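Long-range contacts in acid phosphatase (Bacillus anthracis, PDB 2I33), which probably hydrolyses phosphomonoesters at acid pH, as a magnesium-binding class C acid phosphatase of the HAD superfamily: residues Asp119-Ser124 and Lys148-Leu153; Arg126-Leu131 and Gln154-Lys159; Gly160-Arg165 and Asp184-Asp189. All blocks are in the same frame, centred on the assembly; numbering follows the deposited sequence.

Contact 1: Asp119-Ser124 and Lys148-Leu153; sequences DIYYIS and KEHILL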
# COMPACT_ATOMS: atom_id res chain seq x y z
N ASP A 119 14.22 -21.63 6.23
CA ASP A 119 13.66 -22.07 4.96
C ASP A 119 12.63 -21.09 4.41
O ASP A 119 11.85 -20.49 5.14
CB ASP A 119 13.03 -23.46 5.09
CG ASP A 119 14.07 -24.58 5.09
OD1 ASP A 119 15.11 -24.41 4.40
OD2 ASP A 119 13.82 -25.64 5.74
N ILE A 120 12.65 -20.95 3.09
CA ILE A 120 11.72 -20.08 2.38
C ILE A 120 10.80 -20.93 1.54
O ILE A 120 11.26 -21.81 0.80
CB ILE A 120 12.51 -19.14 1.46
CG1 ILE A 120 13.45 -18.27 2.32
CG2 ILE A 120 11.58 -18.32 0.58
CD1 ILE A 120 14.56 -17.64 1.53
N TYR A 121 9.50 -20.67 1.63
CA TYR A 121 8.52 -21.28 0.73
C TYR A 121 7.79 -20.23 -0.04
O TYR A 121 7.24 -19.31 0.54
CB TYR A 121 7.56 -22.16 1.48
CG TYR A 121 8.37 -23.29 2.03
CD1 TYR A 121 8.69 -24.37 1.23
CD2 TYR A 121 8.93 -23.21 3.30
CE1 TYR A 121 9.52 -25.38 1.71
CE2 TYR A 121 9.73 -24.19 3.78
CZ TYR A 121 10.03 -25.28 2.99
OH TYR A 121 10.84 -26.26 3.51
N TYR A 122 7.89 -20.34 -1.35
CA TYR A 122 7.17 -19.46 -2.25
C TYR A 122 5.86 -20.16 -2.60
O TYR A 122 5.84 -21.06 -3.42
CB TYR A 122 7.96 -19.19 -3.53
CG TYR A 122 9.36 -18.67 -3.30
CD1 TYR A 122 9.59 -17.35 -3.01
CD2 TYR A 122 10.47 -19.52 -3.36
CE1 TYR A 122 10.85 -16.86 -2.82
CE2 TYR A 122 11.73 -19.04 -3.15
CZ TYR A 122 11.92 -17.71 -2.89
OH TYR A 122 13.19 -17.22 -2.69
N ILE A 123 4.76 -19.73 -1.98
CA ILE A 123 3.46 -20.31 -2.22
C ILE A 123 2.72 -19.34 -3.12
O ILE A 123 2.35 -18.27 -2.69
CB ILE A 123 2.71 -20.57 -0.91
CG1 ILE A 123 3.54 -21.50 -0.02
CG2 ILE A 123 1.33 -21.17 -1.20
CD1 ILE A 123 2.96 -21.78 1.35
N SER A 124 2.51 -19.75 -4.37
CA SER A 124 2.04 -18.88 -5.44
C SER A 124 0.97 -19.56 -6.25
O SER A 124 1.02 -20.77 -6.44
CB SER A 124 3.22 -18.56 -6.35
OG SER A 124 2.79 -18.05 -7.59
N LYS A 148 11.92 -26.72 -7.02
CA LYS A 148 10.59 -27.31 -6.90
C LYS A 148 10.21 -27.57 -5.43
O LYS A 148 9.03 -27.46 -5.05
CB LYS A 148 10.48 -28.60 -7.72
N GLU A 149 11.21 -27.86 -4.59
CA GLU A 149 10.97 -28.17 -3.18
C GLU A 149 10.48 -26.96 -2.39
O GLU A 149 9.79 -27.09 -1.37
CB GLU A 149 12.26 -28.73 -2.55
CG GLU A 149 12.63 -30.16 -3.01
CD GLU A 149 13.18 -30.25 -4.44
OE1 GLU A 149 13.67 -29.24 -4.98
OE2 GLU A 149 13.10 -31.36 -5.03
N HIS A 150 10.81 -25.77 -2.89
CA HIS A 150 10.47 -24.53 -2.20
C HIS A 150 9.46 -23.66 -2.91
O HIS A 150 8.90 -22.78 -2.29
CB HIS A 150 11.74 -23.75 -1.89
CG HIS A 150 12.59 -24.43 -0.87
ND1 HIS A 150 12.51 -24.15 0.48
CD2 HIS A 150 13.50 -25.44 -0.99
CE1 HIS A 150 13.36 -24.93 1.14
NE2 HIS A 150 13.95 -25.73 0.28
N ILE A 151 9.19 -23.95 -4.17
CA ILE A 151 8.21 -23.19 -4.96
C ILE A 151 6.95 -24.03 -5.10
O ILE A 151 6.96 -25.02 -5.84
CB ILE A 151 8.76 -22.87 -6.34
CG1 ILE A 151 10.06 -22.06 -6.25
CG2 ILE A 151 7.71 -22.12 -7.16
CD1 ILE A 151 10.90 -22.15 -7.51
N LEU A 152 5.91 -23.67 -4.35
CA LEU A 152 4.71 -24.49 -4.22
C LEU A 152 3.60 -23.81 -4.99
O LEU A 152 2.95 -22.89 -4.50
CB LEU A 152 4.33 -24.70 -2.74
CG LEU A 152 5.49 -25.11 -1.84
CD1 LEU A 152 5.04 -25.39 -0.40
CD2 LEU A 152 6.20 -26.29 -2.43
N LEU A 153 3.41 -24.26 -6.22
CA LEU A 153 2.46 -23.63 -7.12
C LEU A 153 1.10 -24.29 -7.01
O LEU A 153 0.95 -25.32 -6.32
CB LEU A 153 2.99 -23.65 -8.56
CG LEU A 153 4.35 -22.99 -8.76
CD1 LEU A 153 4.76 -22.94 -10.23
CD2 LEU A 153 4.33 -21.61 -8.16
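His150 and Tyr121 meet because both set the ring beside the backbone N, CG anti to the carbonyl carbon: chi1 is -68° in His150 and -65° in Tyr121. The rings are nearly parallel, 19° apart, but slid so that they barely overlap, with centroids 4.7 Å from each other. His150 ND1 sits over one face of the Tyr121 ring, while Glu149 O lies at that ring's edge. The same ND1 donates to Ile120 O at 2.7 Å, close to the imidazole plane. As the donor, ND1 carries a proton, and the bond helps fix the ring's rotation. The backbones then pair as parallel strands. Tyr122 N bonds to His150 O and Leu152 N to Tyr122 O, both at 2.8 Å, then Ser124 N to Leu152 O at 3.2 Å. Leu152 CD1 reaches across to Tyr121 CD1 at 4.1 Å and also touches Ile123 CG1. On their own sheet face, Tyr122 CD2 touches Ile151 CG1 obliquely. The pair belongs to a beta-alpha-beta unit of the Rossmann-like HAD core. Helix 131-141 packs on Ile151, helix 162-171 packs on Tyr121, Ile123 and Leu152, and strand 59-64 pairs with the other edge of strand 119-125.

Contact 2: Arg126-Leu131 and Gln154-Lys159; sequences RKTNQL and QDPKEK
Gln154 takes two backbone hydrogen bonds from this pairing, one through each of its peptide groups. Its N donates to Arg126 O at 2.9 Å in a nearly straight bond, N-H...O 166°. Its O accepts from Thr128 N at 3.2 Å, and this donor stands above the carbonyl plane. Lys127 and Gln154 form one more parallel bridge just past the corner at Arg126, their side chains diverging. Thr128 CG2, beside the backbone N, comes to 3.7 Å from Asp155 OD1. A water joins the same two residues, 2.6 Å from Thr128 OG1 and donating to Asp155 OD1 at 2.6 Å. In the second shell, Gln130 OE1 accepts from Lys127 N at 3.0 Å and steadies the corner. Glu158 OE1 accepts from Asp155 N at 3.2 Å on its anti side, bracing their type II turn. Further out, Arg126 forms a salt bridge with Asp67, a magnesium ligand, and Lys127 forms one with Asp92. The contact joins the loops at the C-terminal ends of strands 119-125 and 151-154 in the HAD sheet. It is mostly peptide chemistry. It settles the backbone at Arg126, whose charged end probably helps shape the electrostatics near the metal.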
# COMPACT_ATOMS: atom_id res chain seq x y z
N ARG A 126 0.51 -19.10 -9.43
CA ARG A 126 0.98 -19.60 -10.72
C ARG A 126 0.65 -21.09 -10.80
O ARG A 126 0.56 -21.79 -9.77
CB ARG A 126 2.47 -19.38 -10.88
CG ARG A 126 2.84 -17.94 -11.05
CD ARG A 126 4.30 -17.73 -10.88
NE ARG A 126 4.60 -16.35 -11.21
CZ ARG A 126 5.51 -15.94 -12.08
NH1 ARG A 126 6.29 -16.79 -12.71
NH2 ARG A 126 5.62 -14.64 -12.34
N LYS A 127 0.45 -21.55 -12.02
CA LYS A 127 0.07 -22.92 -12.28
C LYS A 127 1.30 -23.81 -12.14
O LYS A 127 2.41 -23.42 -12.47
CB LYS A 127 -0.52 -23.03 -13.67
CG LYS A 127 -1.75 -22.12 -13.91
CD LYS A 127 -2.28 -22.22 -15.34
CE LYS A 127 -1.46 -21.39 -16.32
NZ LYS A 127 -2.09 -21.29 -17.67
N THR A 128 1.10 -25.04 -11.68
CA THR A 128 2.21 -25.98 -11.58
C THR A 128 2.97 -26.18 -12.90
O THR A 128 4.18 -26.44 -12.89
CB THR A 128 1.72 -27.32 -11.04
OG1 THR A 128 0.51 -27.67 -11.73
CG2 THR A 128 1.45 -27.19 -9.56
N ASN A 129 2.30 -26.01 -14.04
CA ASN A 129 2.97 -26.13 -15.35
C ASN A 129 3.79 -24.90 -15.74
O ASN A 129 4.43 -24.86 -16.79
CB ASN A 129 1.99 -26.54 -16.46
CG ASN A 129 0.98 -25.45 -16.81
OD1 ASN A 129 1.11 -24.30 -16.40
ND2 ASN A 129 -0.05 -25.82 -17.57
N GLN A 130 3.81 -23.91 -14.85
CA GLN A 130 4.65 -22.74 -15.00
C GLN A 130 5.83 -22.81 -14.05
O GLN A 130 6.52 -21.84 -13.88
CB GLN A 130 3.80 -21.48 -14.76
CG GLN A 130 2.72 -21.35 -15.79
CD GLN A 130 1.74 -20.25 -15.52
OE1 GLN A 130 1.33 -20.01 -14.39
NE2 GLN A 130 1.32 -19.57 -16.59
N LEU A 131 6.07 -23.96 -13.46
CA LEU A 131 7.20 -24.08 -12.54
C LEU A 131 8.54 -23.78 -13.20
O LEU A 131 9.34 -23.02 -12.64
CB LEU A 131 7.24 -25.46 -11.88
CG LEU A 131 8.39 -25.72 -10.88
CD1 LEU A 131 8.21 -24.92 -9.59
CD2 LEU A 131 8.43 -27.18 -10.58
N GLN A 154 0.11 -23.69 -7.68
CA GLN A 154 -1.28 -24.15 -7.54
C GLN A 154 -1.64 -25.25 -8.52
O GLN A 154 -1.46 -25.14 -9.74
CB GLN A 154 -2.25 -22.97 -7.69
CG GLN A 154 -3.69 -23.28 -7.24
CD GLN A 154 -4.54 -22.02 -7.18
OE1 GLN A 154 -4.64 -21.28 -8.16
NE2 GLN A 154 -5.12 -21.75 -6.01
N ASP A 155 -2.16 -26.34 -7.97
CA ASP A 155 -2.68 -27.42 -8.80
C ASP A 155 -3.95 -26.97 -9.49
O ASP A 155 -4.67 -26.12 -8.97
CB ASP A 155 -2.97 -28.62 -7.91
CG ASP A 155 -1.72 -29.27 -7.40
OD1 ASP A 155 -0.89 -29.67 -8.24
OD2 ASP A 155 -1.56 -29.37 -6.16
N PRO A 156 -4.24 -27.55 -10.67
CA PRO A 156 -5.54 -27.30 -11.29
C PRO A 156 -6.64 -27.76 -10.33
O PRO A 156 -6.52 -28.84 -9.77
CB PRO A 156 -5.52 -28.15 -12.55
CG PRO A 156 -4.12 -28.62 -12.74
CD PRO A 156 -3.39 -28.47 -11.45
N LYS A 157 -7.65 -26.93 -10.10
CA LYS A 157 -8.76 -27.26 -9.19
C LYS A 157 -8.47 -26.97 -7.71
O LYS A 157 -9.40 -26.93 -6.90
CB LYS A 157 -9.23 -28.71 -9.35
N GLU A 158 -7.21 -26.75 -7.34
CA GLU A 158 -6.89 -26.32 -5.97
C GLU A 158 -7.48 -24.94 -5.70
O GLU A 158 -7.28 -23.99 -6.47
CB GLU A 158 -5.38 -26.30 -5.71
CG GLU A 158 -5.03 -25.89 -4.27
CD GLU A 158 -3.55 -25.86 -3.97
OE1 GLU A 158 -2.73 -26.24 -4.85
OE2 GLU A 158 -3.21 -25.44 -2.83
N LYS A 159 -8.21 -24.84 -4.59
CA LYS A 159 -8.78 -23.59 -4.12
C LYS A 159 -7.84 -22.95 -3.10
O LYS A 159 -7.57 -23.50 -2.05
O HOH W 1 -0.15 -29.97 -10.69

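Contact 3: Gly160-Arg165 and Asp184-Asp189; sequences GKEKRR and DFTGFD
The Arg165 guanidinium is sandwiched between the start of its own helix and the loop 184-189. On one face lie Lys161 C and Glu162 N. On the opposite face are Phe185 O, 3.2 Å above the plane and toward the rim, and Thr186 N, over the centre. At the edge, in the plane, sit the Glu162 carboxylate carbon and a water. This is the start of helix 162-171 in the HAD fold, beside the loop that follows strand 172-179. Lys161 is the N-cap residue. Arg165 grips Glu162 side-on, with NE at 2.9 Å and NH2 at 3.0 Å from the single oxygen OE1. Both nitrogens have that oxygen in the guanidinium plane. NH2 meets the anti lone pair of OE1, whereas NE comes from above the carboxylate plane. Thr186 CG2 touches both members of this pair, 3.4 Å from Arg165 NE and from Glu162 OE1. Asp189 OD2 is 4.1 Å from Arg165 NH2, too far for a salt bridge, though the opposite charges should still attract. Waters fill in between. One accepts from Glu162 N at the helix start and donates to Asp189 OD2. The water at the guanidinium edge accepts from Arg165 NH1 and donates to Asp184 O. The direct bond across the segments lies deeper, toward the metal site. Lys161 extends beyond CG in a straight chain. Its NZ forms salt bridges with Asp184 and with Asp65, a magnesium ligand, and bonds to Ile123 O. An ammonium held by three oxygens here is consistent with the motif lysine of HAD phosphatases. Asp184 is positioned in turn by Asn181 N, which donates to its OD2. Lys161 NZ reaches Asp184 OD1 at 2.7 Å from above the carboxylate plane.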
# COMPACT_ATOMS: atom_id res chain seq x y z
N GLY A 160 -7.32 -21.76 -3.41
CA GLY A 160 -6.55 -21.03 -2.44
C GLY A 160 -5.22 -21.70 -2.16
O GLY A 160 -4.75 -22.52 -2.94
N LYS A 161 -4.65 -21.35 -1.01
CA LYS A 161 -3.30 -21.77 -0.64
C LYS A 161 -3.23 -22.53 0.67
O LYS A 161 -2.14 -22.96 1.07
CB LYS A 161 -2.41 -20.54 -0.51
CG LYS A 161 -2.09 -19.91 -1.83
CD LYS A 161 -1.45 -18.55 -1.62
CE LYS A 161 -0.93 -17.98 -2.94
NZ LYS A 161 -0.13 -16.76 -2.73
N GLU A 162 -4.35 -22.68 1.37
CA GLU A 162 -4.30 -23.25 2.71
C GLU A 162 -3.63 -24.62 2.69
O GLU A 162 -2.93 -24.98 3.64
CB GLU A 162 -5.69 -23.31 3.35
CG GLU A 162 -5.69 -23.77 4.83
CD GLU A 162 -4.84 -22.91 5.78
OE1 GLU A 162 -4.63 -21.69 5.56
OE2 GLU A 162 -4.38 -23.49 6.80
N LYS A 163 -3.86 -25.40 1.64
CA LYS A 163 -3.28 -26.74 1.55
C LYS A 163 -1.75 -26.72 1.58
O LYS A 163 -1.12 -27.53 2.27
CB LYS A 163 -3.78 -27.45 0.29
CG LYS A 163 -3.18 -28.80 0.04
CD LYS A 163 -3.90 -29.48 -1.11
CE LYS A 163 -3.47 -30.92 -1.26
NZ LYS A 163 -4.02 -31.51 -2.50
N ARG A 164 -1.15 -25.79 0.84
CA ARG A 164 0.30 -25.66 0.81
C ARG A 164 0.85 -25.10 2.13
O ARG A 164 1.89 -25.55 2.60
CB ARG A 164 0.74 -24.82 -0.40
CG ARG A 164 0.61 -25.60 -1.68
CD ARG A 164 0.62 -24.68 -2.86
NE ARG A 164 -0.72 -24.13 -3.12
CZ ARG A 164 -0.96 -23.07 -3.89
NH1 ARG A 164 0.04 -22.42 -4.42
NH2 ARG A 164 -2.20 -22.66 -4.09
N ARG A 165 0.14 -24.14 2.73
CA ARG A 165 0.52 -23.59 4.03
C ARG A 165 0.52 -24.69 5.06
O ARG A 165 1.46 -24.83 5.85
CB ARG A 165 -0.45 -22.51 4.50
CG ARG A 165 -0.30 -21.21 3.81
CD ARG A 165 -1.10 -20.09 4.47
NE ARG A 165 -2.54 -20.22 4.26
CZ ARG A 165 -3.26 -19.53 3.37
NH1 ARG A 165 -2.68 -18.67 2.53
NH2 ARG A 165 -4.57 -19.72 3.29
N ASP A 184 -3.20 -14.64 0.80
CA ASP A 184 -1.81 -15.07 1.05
C ASP A 184 -1.55 -15.34 2.53
O ASP A 184 -0.48 -15.82 2.90
CB ASP A 184 -0.85 -14.02 0.55
CG ASP A 184 -0.98 -13.75 -0.94
OD1 ASP A 184 -1.46 -14.64 -1.68
OD2 ASP A 184 -0.61 -12.63 -1.35
N PHE A 185 -2.52 -14.96 3.36
CA PHE A 185 -2.53 -15.24 4.79
C PHE A 185 -3.67 -16.16 5.11
O PHE A 185 -4.62 -16.30 4.35
CB PHE A 185 -2.73 -13.97 5.57
CG PHE A 185 -1.93 -12.83 5.05
CD1 PHE A 185 -0.55 -12.96 4.94
CD2 PHE A 185 -2.51 -11.67 4.63
CE1 PHE A 185 0.23 -11.92 4.48
CE2 PHE A 185 -1.73 -10.65 4.13
CZ PHE A 185 -0.36 -10.79 4.04
N THR A 186 -3.63 -16.72 6.30
CA THR A 186 -4.69 -17.61 6.73
C THR A 186 -5.95 -16.83 7.11
O THR A 186 -5.86 -15.79 7.78
CB THR A 186 -4.18 -18.41 7.93
OG1 THR A 186 -3.66 -17.50 8.91
CG2 THR A 186 -3.06 -19.32 7.49
N GLY A 187 -7.10 -17.32 6.70
CA GLY A 187 -8.38 -16.81 7.20
C GLY A 187 -9.15 -15.81 6.35
O GLY A 187 -10.08 -15.17 6.86
N PHE A 188 -8.80 -15.70 5.07
CA PHE A 188 -9.44 -14.72 4.19
C PHE A 188 -9.89 -15.27 2.82
O PHE A 188 -9.92 -14.53 1.82
CB PHE A 188 -8.46 -13.57 3.95
CG PHE A 188 -8.01 -12.89 5.19
CD1 PHE A 188 -8.76 -11.85 5.75
CD2 PHE A 188 -6.83 -13.27 5.81
CE1 PHE A 188 -8.29 -11.20 6.92
CE2 PHE A 188 -6.40 -12.66 6.97
CZ PHE A 188 -7.13 -11.62 7.52
N ASP A 189 -10.21 -16.56 2.77
CA ASP A 189 -10.62 -17.18 1.51
C ASP A 189 -12.09 -16.96 1.17
O ASP A 189 -12.99 -17.31 1.95
CB ASP A 189 -10.37 -18.68 1.53
CG ASP A 189 -8.90 -19.03 1.59
OD1 ASP A 189 -8.12 -18.44 0.82
OD2 ASP A 189 -8.54 -19.92 2.41
O HOH W 2 -5.65 -18.94 0.51
O HOH W 3 -7.09 -21.77 0.92
O HOH W 4 -7.22 -19.79 4.89
O HOH W 5 0.14 -18.26 2.00

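In the fold
From the N terminus, strand 59-64 comes first and lies at the centre of the sheet. Contact 1 then closes the loop from strand 119-125 through helix 131-141 to strand 151-154. Contact 2 crosses it: its segments alternate with those of contact 1, and it joins the loops leaving the same two strands. Leu153 packs against Arg126, Lys127 and Leu131 where the two meet. Contact 3 opens after both have closed. It closes the loop that runs through helix 162-171 and strand 172-179. It ties the start of helix 162-171 to the loop after strand 172-179. Arg164 links all three, through Ser124 O in contact 1 and Glu158 in contact 2.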